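Long-range contacts in esterase family protein (Staphylococcus aureus, PDB 7L0A), which probably hydrolyses S-formylglutathione to formate and glutathione, as a serine esterase of the esterase D family with an alpha/beta-hydrolase fold: residues B[127-132]-B[153-158]; B[54-59]-B[162-167]; B[133-138]-B[149-154]; B[213-218]-B[240-245]. All blocks are in the same frame, centred on the assembly; numbering follows the deposited sequence.

Overall arrangement
Contacts 1 and 3 are buried and share S153 and A154: both pair helix 130-141, or the turn leading into it, with strand 148-152 or the loop that follows it. Contact 3 is apolar, a helix resting on the sheet, whereas contact 1, at the strand ends, adds weak backbone bonds around S129. Contacts 2 and 4 are only partly buried and join loops. Contact 2 is a leucine against an indole, touching contact 1 through M130; contact 4 is polar, a histidine, carboxylates and waters. Contacts 1 and 4 together bring S129, H242 and D213, the predicted charge-relay residues, to one place, and L164 of contact 2 lies beside them.

Contact 1: residues B[127-132]-B[153-158]; sequences GHSMGG and SAVFEA
S129 faces the start of the loop 153-158 mainly through its backbone. Its N-H, which also pairs with L152 O of the adjacent strand, reaches S153 O in a weak, bent bond (3.3 Å, 123° at the hydrogen), and S129 CA lies 3.2 Å from S153 O as a CA-H...O contact. V155 N returns a long but nearly straight bond to S129 O (3.4 Å, 168°), also weak. Apolar atoms close in around these bonds. V155 turns its side chain toward the elbow: CG2 leans on S129 O and on OG, while CG1, anti to the backbone N, meets M130 SD at 4.1 Å. A154 CB rests on G132 at 3.7 Å from its C, where the absence of a side chain allows the loop to come so near. Further out, S153 OG bonds to W247 NE1, and G127 O pairs with L152 N. S129, the predicted nucleophile, sits in a G-x-S-x-G sequence with positive phi (59°), as in the nucleophile elbow of alpha/beta hydrolases. The turn joins strand 123-128 to helix 130-141, and the opposing loop leaves the adjacent parallel strand 148-152, with F156 reaching helix 216-228.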
loop_
_atom_site.group_PDB
_atom_site.type_symbol
_atom_site.label_atom_id
_atom_site.label_comp_id
_atom_site.label_asym_id
_atom_site.label_seq_id
_atom_site.Cartn_x
_atom_site.Cartn_y
_atom_site.Cartn_z
ATOM N N GLY B 127 17.577 -1.913 -11.731
ATOM C CA GLY B 127 17.993 -0.723 -11.017
ATOM C C GLY B 127 19.189 -0.088 -11.665
ATOM O O GLY B 127 19.884 -0.709 -12.481
ATOM N N HIS B 128 19.450 1.148 -11.280
ATOM C CA HIS B 128 20.572 1.881 -11.861
ATOM C C HIS B 128 21.609 2.296 -10.827
ATOM O O HIS B 128 21.309 2.578 -9.658
ATOM C CB HIS B 128 20.063 3.125 -12.604
ATOM C CG HIS B 128 19.480 4.183 -11.716
ATOM N ND1 HIS B 128 18.130 4.234 -11.413
ATOM C CD2 HIS B 128 20.042 5.251 -11.098
ATOM C CE1 HIS B 128 17.903 5.275 -10.633
ATOM N NE2 HIS B 128 19.039 5.915 -10.443
ATOM N N SER B 129 22.868 2.362 -11.292
ATOM C CA SER B 129 24.026 2.820 -10.520
ATOM C C SER B 129 24.176 1.923 -9.293
ATOM O O SER B 129 24.424 0.713 -9.468
ATOM C CB SER B 129 23.924 4.324 -10.250
ATOM O OG SER B 129 25.224 4.824 -10.033
ATOM N N MET B 130 24.080 2.424 -8.061
ATOM C CA MET B 130 24.136 1.473 -6.946
ATOM C C MET B 130 22.978 0.500 -6.963
ATOM O O MET B 130 23.100 -0.615 -6.438
ATOM C CB MET B 130 24.206 2.178 -5.593
ATOM C CG MET B 130 25.592 2.698 -5.287
ATOM S SD MET B 130 26.901 1.469 -5.264
ATOM C CE MET B 130 26.271 0.283 -4.076
ATOM N N GLY B 131 21.815 0.906 -7.496
ATOM C CA GLY B 131 20.746 -0.034 -7.724
ATOM C C GLY B 131 21.054 -1.065 -8.792
ATOM O O GLY B 131 20.402 -2.108 -8.838
ATOM N N GLY B 132 22.009 -0.775 -9.675
ATOM C CA GLY B 132 22.438 -1.759 -10.644
ATOM C C GLY B 132 23.410 -2.746 -10.018
ATOM O O GLY B 132 23.401 -3.927 -10.343
ATOM N N SER B 153 23.342 1.178 -16.072
ATOM C CA SER B 153 24.432 2.076 -15.703
ATOM C C SER B 153 25.059 1.651 -14.376
ATOM O O SER B 153 25.287 2.483 -13.481
ATOM C CB SER B 153 23.928 3.517 -15.603
ATOM O OG SER B 153 23.142 3.844 -16.744
ATOM N N ALA B 154 25.349 0.345 -14.273
ATOM C CA ALA B 154 25.607 -0.265 -12.978
ATOM C C ALA B 154 27.055 -0.086 -12.525
ATOM O O ALA B 154 27.984 0.069 -13.321
ATOM C CB ALA B 154 25.266 -1.757 -13.006
ATOM N N VAL B 155 27.200 -0.068 -11.204
ATOM C CA VAL B 155 28.474 -0.170 -10.486
ATOM C C VAL B 155 28.849 -1.644 -10.369
ATOM O O VAL B 155 28.169 -2.418 -9.687
ATOM C CB VAL B 155 28.325 0.485 -9.108
ATOM C CG1 VAL B 155 29.500 0.180 -8.192
ATOM C CG2 VAL B 155 28.129 2.000 -9.226
ATOM N N PHE B 156 29.916 -2.046 -11.064
ATOM C CA PHE B 156 30.380 -3.430 -11.060
ATOM C C PHE B 156 31.708 -3.638 -10.345
ATOM O O PHE B 156 32.120 -4.804 -10.131
ATOM C CB PHE B 156 30.537 -3.970 -12.500
ATOM C CG PHE B 156 29.231 -4.144 -13.272
ATOM C CD1 PHE B 156 28.277 -5.052 -12.860
ATOM C CD2 PHE B 156 29.003 -3.418 -14.443
ATOM C CE1 PHE B 156 27.082 -5.220 -13.584
ATOM C CE2 PHE B 156 27.832 -3.590 -15.162
ATOM C CZ PHE B 156 26.869 -4.479 -14.727
ATOM N N GLU B 157 32.425 -2.558 -10.051
ATOM C CA GLU B 157 33.771 -2.647 -9.540
ATOM C C GLU B 157 33.918 -1.861 -8.254
ATOM O O GLU B 157 33.329 -0.807 -8.069
ATOM C CB GLU B 157 34.814 -2.083 -10.527
ATOM C CG GLU B 157 34.644 -2.517 -11.946
ATOM C CD GLU B 157 35.926 -2.383 -12.723
ATOM O OE1 GLU B 157 36.948 -1.982 -12.119
ATOM O OE2 GLU B 157 35.925 -2.683 -13.937
ATOM N N ALA B 158 34.824 -2.350 -7.408
ATOM C CA ALA B 158 35.049 -1.704 -6.121
ATOM C C ALA B 158 35.497 -0.253 -6.272
ATOM O O ALA B 158 35.103 0.617 -5.480
ATOM C CB ALA B 158 36.099 -2.508 -5.348
#

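Contact 2: residues B[54-59]-B[162-167]; sequences HGLSSD and MDLEWN
L56 and W166 make the chief apolar contact here, a CH-pi interaction. Methyl CD1 of L56 stands over one face of the indole, 3.6 Å from the centroid of the six-membered ring and only 11° off its normal. The second methyl, CD2, comes down nearer the rim, 3.8 Å from W166 CZ3. With CG beside its backbone N (chi1 -71°) and the chain extended beyond (chi2 170°), L56 presents both methyls to the ring. The same CD1 touches L164 CB at 3.8 Å, so one methyl fills the angle between indole and leucine. M130 packs on L56, L164 and W166 alike, tying the cluster to helix 130-141.

Looser contact continues at the more exposed margin, where S57 OG lies against the aliphatic part of E165, 4.0 Å from CG; the chain of E165 bends at chi2 and carries the carboxylate away.

The hydrogen bonds that shape the two loops lie within each or run to other parts of the chain. H54 ND1 donates to G55 O (2.8 Å), in the carbonyl plane on a lone pair; L56 O accepts from H87 NE2, and W166 NE1 donates to L161 O, fixing the indole. L164 also lies beside S129, the predicted nucleophile. Loops following the sheet strands thus meet at the edge of the probable catalytic site, an arrangement characteristic of the alpha/beta-hydrolase fold.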
loop_
_atom_site.group_PDB
_atom_site.type_symbol
_atom_site.label_atom_id
_atom_site.label_comp_id
_atom_site.label_asym_id
_atom_site.label_seq_id
_atom_site.Cartn_x
_atom_site.Cartn_y
_atom_site.Cartn_z
ATOM N N HIS B 54 16.662 2.191 -6.828
ATOM C CA HIS B 54 17.207 3.493 -7.204
ATOM C C HIS B 54 18.658 3.661 -6.702
ATOM O O HIS B 54 19.157 2.884 -5.878
ATOM C CB HIS B 54 16.305 4.612 -6.683
ATOM C CG HIS B 54 16.272 4.742 -5.186
ATOM N ND1 HIS B 54 17.317 5.266 -4.470
ATOM C CD2 HIS B 54 15.323 4.414 -4.269
ATOM C CE1 HIS B 54 17.022 5.273 -3.183
ATOM N NE2 HIS B 54 15.802 4.796 -3.037
ATOM N N GLY B 55 19.332 4.696 -7.201
ATOM C CA GLY B 55 20.688 5.026 -6.806
ATOM C C GLY B 55 20.762 6.098 -5.720
ATOM O O GLY B 55 19.785 6.427 -5.059
ATOM N N LEU B 56 21.971 6.631 -5.504
ATOM C CA LEU B 56 22.240 7.351 -4.257
ATOM C C LEU B 56 21.721 8.777 -4.226
ATOM O O LEU B 56 21.884 9.455 -3.193
ATOM C CB LEU B 56 23.737 7.381 -3.958
ATOM C CG LEU B 56 24.286 6.043 -3.541
ATOM C CD1 LEU B 56 25.830 6.156 -3.514
ATOM C CD2 LEU B 56 23.820 5.548 -2.213
ATOM N N SER B 57 21.182 9.284 -5.319
ATOM C CA SER B 57 20.630 10.622 -5.379
ATOM C C SER B 57 19.124 10.607 -5.438
ATOM O O SER B 57 18.512 11.632 -5.747
ATOM C CB SER B 57 21.202 11.368 -6.582
ATOM O OG SER B 57 22.595 11.554 -6.372
ATOM N N SER B 58 18.519 9.475 -5.121
ATOM C CA SER B 58 17.106 9.225 -5.280
ATOM C C SER B 58 16.492 8.682 -3.997
ATOM O O SER B 58 17.166 8.292 -3.033
ATOM C CB SER B 58 16.860 8.225 -6.418
ATOM O OG SER B 58 17.313 8.759 -7.637
ATOM N N ASP B 59 15.169 8.613 -4.011
ATOM C CA ASP B 59 14.376 7.940 -2.994
ATOM C C ASP B 59 13.232 7.212 -3.711
ATOM O O ASP B 59 13.248 7.036 -4.936
ATOM C CB ASP B 59 13.912 8.949 -1.932
ATOM C CG ASP B 59 12.932 9.978 -2.456
ATOM O OD1 ASP B 59 12.269 9.767 -3.496
ATOM O OD2 ASP B 59 12.826 11.059 -1.804
ATOM N N MET B 162 34.098 4.767 -4.828
ATOM C CA MET B 162 34.631 6.026 -4.333
ATOM C C MET B 162 34.201 7.219 -5.167
ATOM O O MET B 162 34.420 8.353 -4.737
ATOM C CB MET B 162 36.159 5.918 -4.273
ATOM C CG MET B 162 36.620 4.736 -3.438
ATOM S SD MET B 162 36.301 5.039 -1.694
ATOM C CE MET B 162 37.592 6.261 -1.388
ATOM N N ASP B 163 33.590 6.999 -6.325
ATOM C CA ASP B 163 33.172 8.080 -7.205
ATOM C C ASP B 163 31.738 8.519 -6.965
ATOM O O ASP B 163 31.254 9.412 -7.665
ATOM C CB ASP B 163 33.304 7.659 -8.676
ATOM C CG ASP B 163 34.742 7.613 -9.147
ATOM O OD1 ASP B 163 35.646 7.906 -8.334
ATOM O OD2 ASP B 163 34.971 7.282 -10.330
ATOM N N LEU B 164 31.055 7.926 -5.996
ATOM C CA LEU B 164 29.614 8.088 -5.858
ATOM C C LEU B 164 29.259 9.118 -4.788
ATOM O O LEU B 164 30.110 9.578 -4.017
ATOM C CB LEU B 164 28.973 6.734 -5.531
ATOM C CG LEU B 164 29.346 5.624 -6.516
ATOM C CD1 LEU B 164 28.704 4.311 -6.068
ATOM C CD2 LEU B 164 28.923 5.956 -7.944
ATOM N N GLU B 165 27.962 9.453 -4.737
ATOM C CA GLU B 165 27.444 10.559 -3.929
ATOM C C GLU B 165 27.060 10.155 -2.523
ATOM O O GLU B 165 26.036 10.604 -1.986
ATOM C CB GLU B 165 26.247 11.181 -4.656
ATOM C CG GLU B 165 26.590 11.815 -5.987
ATOM C CD GLU B 165 27.673 12.874 -5.856
ATOM O OE1 GLU B 165 27.657 13.626 -4.857
ATOM O OE2 GLU B 165 28.551 12.936 -6.745
ATOM N N TRP B 166 27.881 9.351 -1.868
ATOM C CA TRP B 166 27.629 8.946 -0.498
ATOM C C TRP B 166 27.542 10.132 0.446
ATOM O O TRP B 166 28.286 11.103 0.303
ATOM C CB TRP B 166 28.779 8.034 -0.046
ATOM C CG TRP B 166 28.957 6.822 -0.868
ATOM C CD1 TRP B 166 29.897 6.610 -1.851
ATOM C CD2 TRP B 166 28.186 5.633 -0.790
ATOM N NE1 TRP B 166 29.742 5.354 -2.384
ATOM C CE2 TRP B 166 28.699 4.731 -1.747
ATOM C CE3 TRP B 166 27.112 5.233 0.006
ATOM C CZ2 TRP B 166 28.152 3.460 -1.943
ATOM C CZ3 TRP B 166 26.583 3.982 -0.184
ATOM C CH2 TRP B 166 27.104 3.108 -1.145
ATOM N N ASN B 167 26.646 10.036 1.436
ATOM C CA ASN B 167 26.684 10.988 2.548
ATOM C C ASN B 167 27.907 10.713 3.438
ATOM O O ASN B 167 28.661 9.758 3.236
ATOM C CB ASN B 167 25.359 10.972 3.328
ATOM C CG ASN B 167 25.111 9.687 4.127
ATOM O OD1 ASN B 167 26.014 8.880 4.385
ATOM N ND2 ASN B 167 23.891 9.543 4.608
#

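Contact 3: residues B[133-138]-B[149-154]; sequences YGTIKF and AVPLSA
Helix 133-138 runs roughly antiparallel to strand 149-152, their axes 7.3 Å apart at closest approach with 150° between directions, and T135 and P151 come to 5.7 Å between their CA atoms. T135 makes the central contact with its methyl. CG2, anti to the backbone N (chi1 -67° for OG1), points into the strand and lies 3.7 Å from V150 N, close to the peptide between V150 and P151. It also meets A149 CB at 3.9 Å and P151 CG at 4.0 Å, so this one methyl touches three successive residues. The hydroxyl takes a different direction: OG1 lies beside the backbone N and bonds to G131 O, one turn earlier in the helix. This is the return leg of a right-handed beta-alpha-beta crossover, in which strand 123-128 leads through helix 130-141 to the parallel strand 148-152, as in alpha/beta hydrolases. I136 adds a looser touch, CD1 to P151 CG at 4.3 Å, and its side chain also packs on F156. At the N-terminal end of 133-138, Y133 N lies 4.0 Å from A154 CB, while the Y133 ring turns away from the strand and its OH bonds to H186 O.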
loop_
_atom_site.group_PDB
_atom_site.type_symbol
_atom_site.label_atom_id
_atom_site.label_comp_id
_atom_site.label_asym_id
_atom_site.label_seq_id
_atom_site.Cartn_x
_atom_site.Cartn_y
_atom_site.Cartn_z
ATOM N N TYR B 133 24.258 -2.238 -9.115
ATOM C CA TYR B 133 25.044 -3.120 -8.234
ATOM C C TYR B 133 24.125 -4.038 -7.436
ATOM O O TYR B 133 24.314 -5.264 -7.414
ATOM C CB TYR B 133 25.900 -2.269 -7.305
ATOM C CG TYR B 133 26.597 -2.994 -6.179
ATOM C CD1 TYR B 133 25.976 -3.198 -4.967
ATOM C CD2 TYR B 133 27.879 -3.447 -6.331
ATOM C CE1 TYR B 133 26.597 -3.837 -3.919
ATOM C CE2 TYR B 133 28.512 -4.098 -5.296
ATOM C CZ TYR B 133 27.854 -4.292 -4.105
ATOM O OH TYR B 133 28.495 -4.955 -3.075
ATOM N N GLY B 134 23.075 -3.465 -6.824
ATOM C CA GLY B 134 22.083 -4.297 -6.151
ATOM C C GLY B 134 21.490 -5.342 -7.077
ATOM O O GLY B 134 21.367 -6.522 -6.715
ATOM N N THR B 135 21.100 -4.918 -8.286
ATOM C CA THR B 135 20.465 -5.833 -9.216
ATOM C C THR B 135 21.351 -7.022 -9.523
ATOM O O THR B 135 20.895 -8.175 -9.477
ATOM C CB THR B 135 20.076 -5.115 -10.504
ATOM O OG1 THR B 135 19.041 -4.172 -10.196
ATOM C CG2 THR B 135 19.506 -6.079 -11.536
ATOM N N ILE B 136 22.627 -6.768 -9.860
ATOM C CA ILE B 136 23.526 -7.867 -10.203
ATOM C C ILE B 136 23.847 -8.712 -8.974
ATOM O O ILE B 136 23.963 -9.942 -9.080
ATOM C CB ILE B 136 24.798 -7.343 -10.893
ATOM C CG1 ILE B 136 25.546 -8.482 -11.603
ATOM C CG2 ILE B 136 25.752 -6.651 -9.959
ATOM C CD1 ILE B 136 24.821 -9.040 -12.803
ATOM N N LYS B 137 23.914 -8.095 -7.784
ATOM C CA LYS B 137 24.140 -8.916 -6.583
ATOM C C LYS B 137 22.957 -9.865 -6.339
ATOM O O LYS B 137 23.156 -11.041 -6.023
ATOM C CB LYS B 137 24.380 -8.028 -5.365
ATOM C CG LYS B 137 24.482 -8.812 -4.079
ATOM C CD LYS B 137 25.241 -8.082 -2.985
ATOM C CE LYS B 137 25.434 -9.022 -1.776
ATOM N NZ LYS B 137 26.461 -8.550 -0.807
ATOM N N PHE B 138 21.720 -9.383 -6.487
ATOM C CA PHE B 138 20.558 -10.252 -6.308
ATOM C C PHE B 138 20.455 -11.278 -7.426
ATOM O O PHE B 138 20.067 -12.420 -7.175
ATOM C CB PHE B 138 19.264 -9.418 -6.189
ATOM C CG PHE B 138 19.187 -8.629 -4.905
ATOM C CD1 PHE B 138 19.138 -9.269 -3.676
ATOM C CD2 PHE B 138 19.185 -7.250 -4.938
ATOM C CE1 PHE B 138 19.100 -8.535 -2.506
ATOM C CE2 PHE B 138 19.136 -6.497 -3.770
ATOM C CZ PHE B 138 19.113 -7.150 -2.556
ATOM N N ALA B 149 16.824 -9.978 -14.860
ATOM C CA ALA B 149 17.489 -8.904 -14.121
ATOM C C ALA B 149 18.044 -7.901 -15.118
ATOM O O ALA B 149 18.638 -8.299 -16.131
ATOM C CB ALA B 149 18.633 -9.483 -13.249
ATOM N N VAL B 150 17.875 -6.616 -14.826
ATOM C CA VAL B 150 18.261 -5.535 -15.719
ATOM C C VAL B 150 19.104 -4.509 -14.962
ATOM O O VAL B 150 18.593 -3.524 -14.401
ATOM C CB VAL B 150 17.025 -4.850 -16.333
ATOM C CG1 VAL B 150 17.455 -3.780 -17.314
ATOM C CG2 VAL B 150 16.117 -5.859 -17.025
ATOM N N PRO B 151 20.425 -4.676 -14.940
ATOM C CA PRO B 151 21.299 -3.622 -14.399
ATOM C C PRO B 151 21.451 -2.478 -15.393
ATOM O O PRO B 151 21.807 -2.700 -16.554
ATOM C CB PRO B 151 22.649 -4.344 -14.178
ATOM C CG PRO B 151 22.344 -5.784 -14.280
ATOM C CD PRO B 151 21.166 -5.916 -15.213
ATOM N N LEU B 152 21.198 -1.266 -14.925
ATOM C CA LEU B 152 21.270 -0.042 -15.715
ATOM C C LEU B 152 22.430 0.792 -15.193
ATOM O O LEU B 152 22.461 1.130 -14.005
ATOM C CB LEU B 152 19.971 0.758 -15.598
ATOM C CG LEU B 152 18.674 0.075 -16.016
ATOM C CD1 LEU B 152 17.533 1.071 -15.736
ATOM C CD2 LEU B 152 18.697 -0.327 -17.446
ATOM N N SER B 153 23.342 1.178 -16.072
ATOM C CA SER B 153 24.432 2.076 -15.703
ATOM C C SER B 153 25.059 1.651 -14.376
ATOM O O SER B 153 25.287 2.483 -13.481
ATOM C CB SER B 153 23.928 3.517 -15.603
ATOM O OG SER B 153 23.142 3.844 -16.744
ATOM N N ALA B 154 25.349 0.345 -14.273
ATOM C CA ALA B 154 25.607 -0.265 -12.978
ATOM C C ALA B 154 27.055 -0.086 -12.525
ATOM O O ALA B 154 27.984 0.069 -13.321
ATOM C CB ALA B 154 25.266 -1.757 -13.006
#

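Contact 4: residues B[213-218]-B[240-245]; sequences DFLYQD and GDHDYA
H242 ND1 is held by the carboxylate of D213, both oxygens sharing its N-H. The bond to D213 OD2 is the shorter (2.9 Å, 138° at the hydrogen), approached on the syn side; that to OD1 is weak. Ring and carboxylate planes stand 75° apart, and OD2 lies at the ring edge, somewhat tilted from its plane. With CG anti to the backbone N in both residues (chi1 -162° for H242), each side chain extends to the other.

D213 OD1 has a second donor: it accepts from L215 N at 2.9 Å, on its anti side, a capping bond at the turn that leads into helix 216-228. Water 1 donates weakly to D241 O; its approach to D213 OD2 is suspiciously short, and that bond is doubtful. D241 OD1 takes H242 N at 2.7 Å, the backbone amide of H242 itself, and is bridged by water 2 to F214 N. The carboxylates of D213 and D241 come within 5.0 Å of each other, OD2 to OD1.

Apolar side chains also meet the imidazole. F214 turns its edge to the imidazole face, an edge-to-face pair with CE1 over the centre, while L215 CD1 touches H242 CE1 at 3.8 Å. W247 meets the ring edge-to-face as well. The other ring nitrogen, NE2, lies close to S129 OG, as expected of the charge-relay triad that S129, H242 and D213 are predicted to form. The two loops follow neighbouring parallel strands 204-210 and 234-238 and lead into helices 216-228 and 244-259.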
loop_
_atom_site.group_PDB
_atom_site.type_symbol
_atom_site.label_atom_id
_atom_site.label_comp_id
_atom_site.label_asym_id
_atom_site.label_seq_id
_atom_site.Cartn_x
_atom_site.Cartn_y
_atom_site.Cartn_z
ATOM N N ASP B 213 28.257 7.748 -20.134
ATOM C CA ASP B 213 28.281 7.517 -18.694
ATOM C C ASP B 213 29.709 7.300 -18.212
ATOM O O ASP B 213 30.496 6.636 -18.874
ATOM C CB ASP B 213 27.421 6.292 -18.402
ATOM C CG ASP B 213 26.946 6.224 -16.995
ATOM O OD1 ASP B 213 27.786 6.167 -16.077
ATOM O OD2 ASP B 213 25.718 6.189 -16.791
ATOM N N PHE B 214 30.045 7.866 -17.046
ATOM C CA PHE B 214 31.379 7.640 -16.495
ATOM C C PHE B 214 31.634 6.174 -16.183
ATOM O O PHE B 214 32.808 5.780 -16.044
ATOM C CB PHE B 214 31.608 8.529 -15.263
ATOM C CG PHE B 214 30.894 8.091 -14.009
ATOM C CD1 PHE B 214 29.581 8.441 -13.788
ATOM C CD2 PHE B 214 31.559 7.382 -13.027
ATOM C CE1 PHE B 214 28.938 8.077 -12.623
ATOM C CE2 PHE B 214 30.920 7.008 -11.860
ATOM C CZ PHE B 214 29.619 7.351 -11.657
ATOM N N LEU B 215 30.589 5.351 -16.098
ATOM C CA LEU B 215 30.722 3.924 -15.825
ATOM C C LEU B 215 30.704 3.064 -17.085
ATOM O O LEU B 215 30.770 1.835 -16.981
ATOM C CB LEU B 215 29.608 3.464 -14.881
ATOM C CG LEU B 215 29.567 4.102 -13.490
ATOM C CD1 LEU B 215 28.365 3.686 -12.711
ATOM C CD2 LEU B 215 30.870 3.748 -12.738
ATOM N N TYR B 216 30.662 3.669 -18.269
ATOM C CA TYR B 216 30.462 2.902 -19.490
ATOM C C TYR B 216 31.589 1.901 -19.723
ATOM O O TYR B 216 31.337 0.737 -20.060
ATOM C CB TYR B 216 30.344 3.848 -20.688
ATOM C CG TYR B 216 30.156 3.164 -22.013
ATOM C CD1 TYR B 216 29.009 2.422 -22.282
ATOM C CD2 TYR B 216 31.088 3.304 -23.022
ATOM C CE1 TYR B 216 28.825 1.810 -23.516
ATOM C CE2 TYR B 216 30.901 2.702 -24.259
ATOM C CZ TYR B 216 29.789 1.942 -24.495
ATOM O OH TYR B 216 29.629 1.343 -25.738
ATOM N N GLN B 217 32.847 2.340 -19.599
ATOM C CA GLN B 217 33.946 1.413 -19.862
ATOM C C GLN B 217 33.960 0.265 -18.859
ATOM O O GLN B 217 34.206 -0.885 -19.239
ATOM C CB GLN B 217 35.279 2.159 -19.868
ATOM C CG GLN B 217 36.459 1.259 -20.233
ATOM C CD GLN B 217 36.303 0.597 -21.600
ATOM O OE1 GLN B 217 36.019 1.267 -22.599
ATOM N NE2 GLN B 217 36.484 -0.727 -21.645
ATOM N N ASP B 218 33.636 0.537 -17.588
ATOM C CA ASP B 218 33.565 -0.560 -16.617
ATOM C C ASP B 218 32.405 -1.495 -16.937
ATOM O O ASP B 218 32.483 -2.697 -16.678
ATOM C CB ASP B 218 33.478 0.010 -15.199
ATOM C CG ASP B 218 34.782 0.683 -14.758
ATOM O OD1 ASP B 218 35.864 0.187 -15.129
ATOM O OD2 ASP B 218 34.745 1.701 -14.046
ATOM N N GLY B 240 23.645 8.540 -24.244
ATOM C CA GLY B 240 23.034 8.704 -22.934
ATOM C C GLY B 240 24.112 8.822 -21.879
ATOM O O GLY B 240 25.229 8.356 -21.986
ATOM N N ASP B 241 23.734 9.481 -20.790
ATOM C CA ASP B 241 24.614 9.755 -19.675
ATOM C C ASP B 241 23.986 9.183 -18.407
ATOM O O ASP B 241 22.987 8.464 -18.449
ATOM C CB ASP B 241 24.848 11.262 -19.571
ATOM C CG ASP B 241 26.224 11.603 -19.069
ATOM O OD1 ASP B 241 26.742 10.878 -18.197
ATOM O OD2 ASP B 241 26.791 12.612 -19.539
ATOM N N HIS B 242 24.590 9.527 -17.267
ATOM C CA HIS B 242 24.223 8.992 -15.958
ATOM C C HIS B 242 23.096 9.834 -15.348
ATOM O O HIS B 242 23.269 10.569 -14.382
ATOM C CB HIS B 242 25.469 8.965 -15.067
ATOM C CG HIS B 242 25.364 8.069 -13.882
ATOM N ND1 HIS B 242 25.729 6.746 -13.930
ATOM C CD2 HIS B 242 24.946 8.304 -12.617
ATOM C CE1 HIS B 242 25.532 6.202 -12.742
ATOM N NE2 HIS B 242 25.043 7.121 -11.933
ATOM N N ASP B 243 21.903 9.708 -15.930
ATOM C CA ASP B 243 20.792 10.575 -15.533
ATOM C C ASP B 243 19.466 9.946 -15.951
ATOM O O ASP B 243 19.422 8.929 -16.660
ATOM C CB ASP B 243 20.970 11.988 -16.100
ATOM C CG ASP B 243 21.074 12.016 -17.607
ATOM O OD1 ASP B 243 20.296 11.323 -18.293
ATOM O OD2 ASP B 243 21.923 12.767 -18.122
ATOM N N TYR B 244 18.360 10.586 -15.495
ATOM C CA TYR B 244 17.032 10.023 -15.697
ATOM C C TYR B 244 16.508 10.247 -17.101
ATOM O O TYR B 244 15.546 9.585 -17.522
ATOM C CB TYR B 244 16.076 10.594 -14.665
ATOM C CG TYR B 244 16.095 9.838 -13.371
ATOM C CD1 TYR B 244 15.393 8.638 -13.251
ATOM C CD2 TYR B 244 16.796 10.299 -12.265
ATOM C CE1 TYR B 244 15.399 7.915 -12.069
ATOM C CE2 TYR B 244 16.809 9.568 -11.064
ATOM C CZ TYR B 244 16.105 8.414 -10.971
ATOM O OH TYR B 244 16.079 7.705 -9.804
ATOM N N ALA B 245 17.105 11.154 -17.866
ATOM C CA ALA B 245 16.766 11.188 -19.288
ATOM C C ALA B 245 17.117 9.858 -19.943
ATOM O O ALA B 245 16.356 9.331 -20.766
ATOM C CB ALA B 245 17.492 12.337 -19.967
HETATM O O HOH W 1 24.105 5.627 -18.595
HETATM O O HOH W 2 28.805 10.529 -16.544
#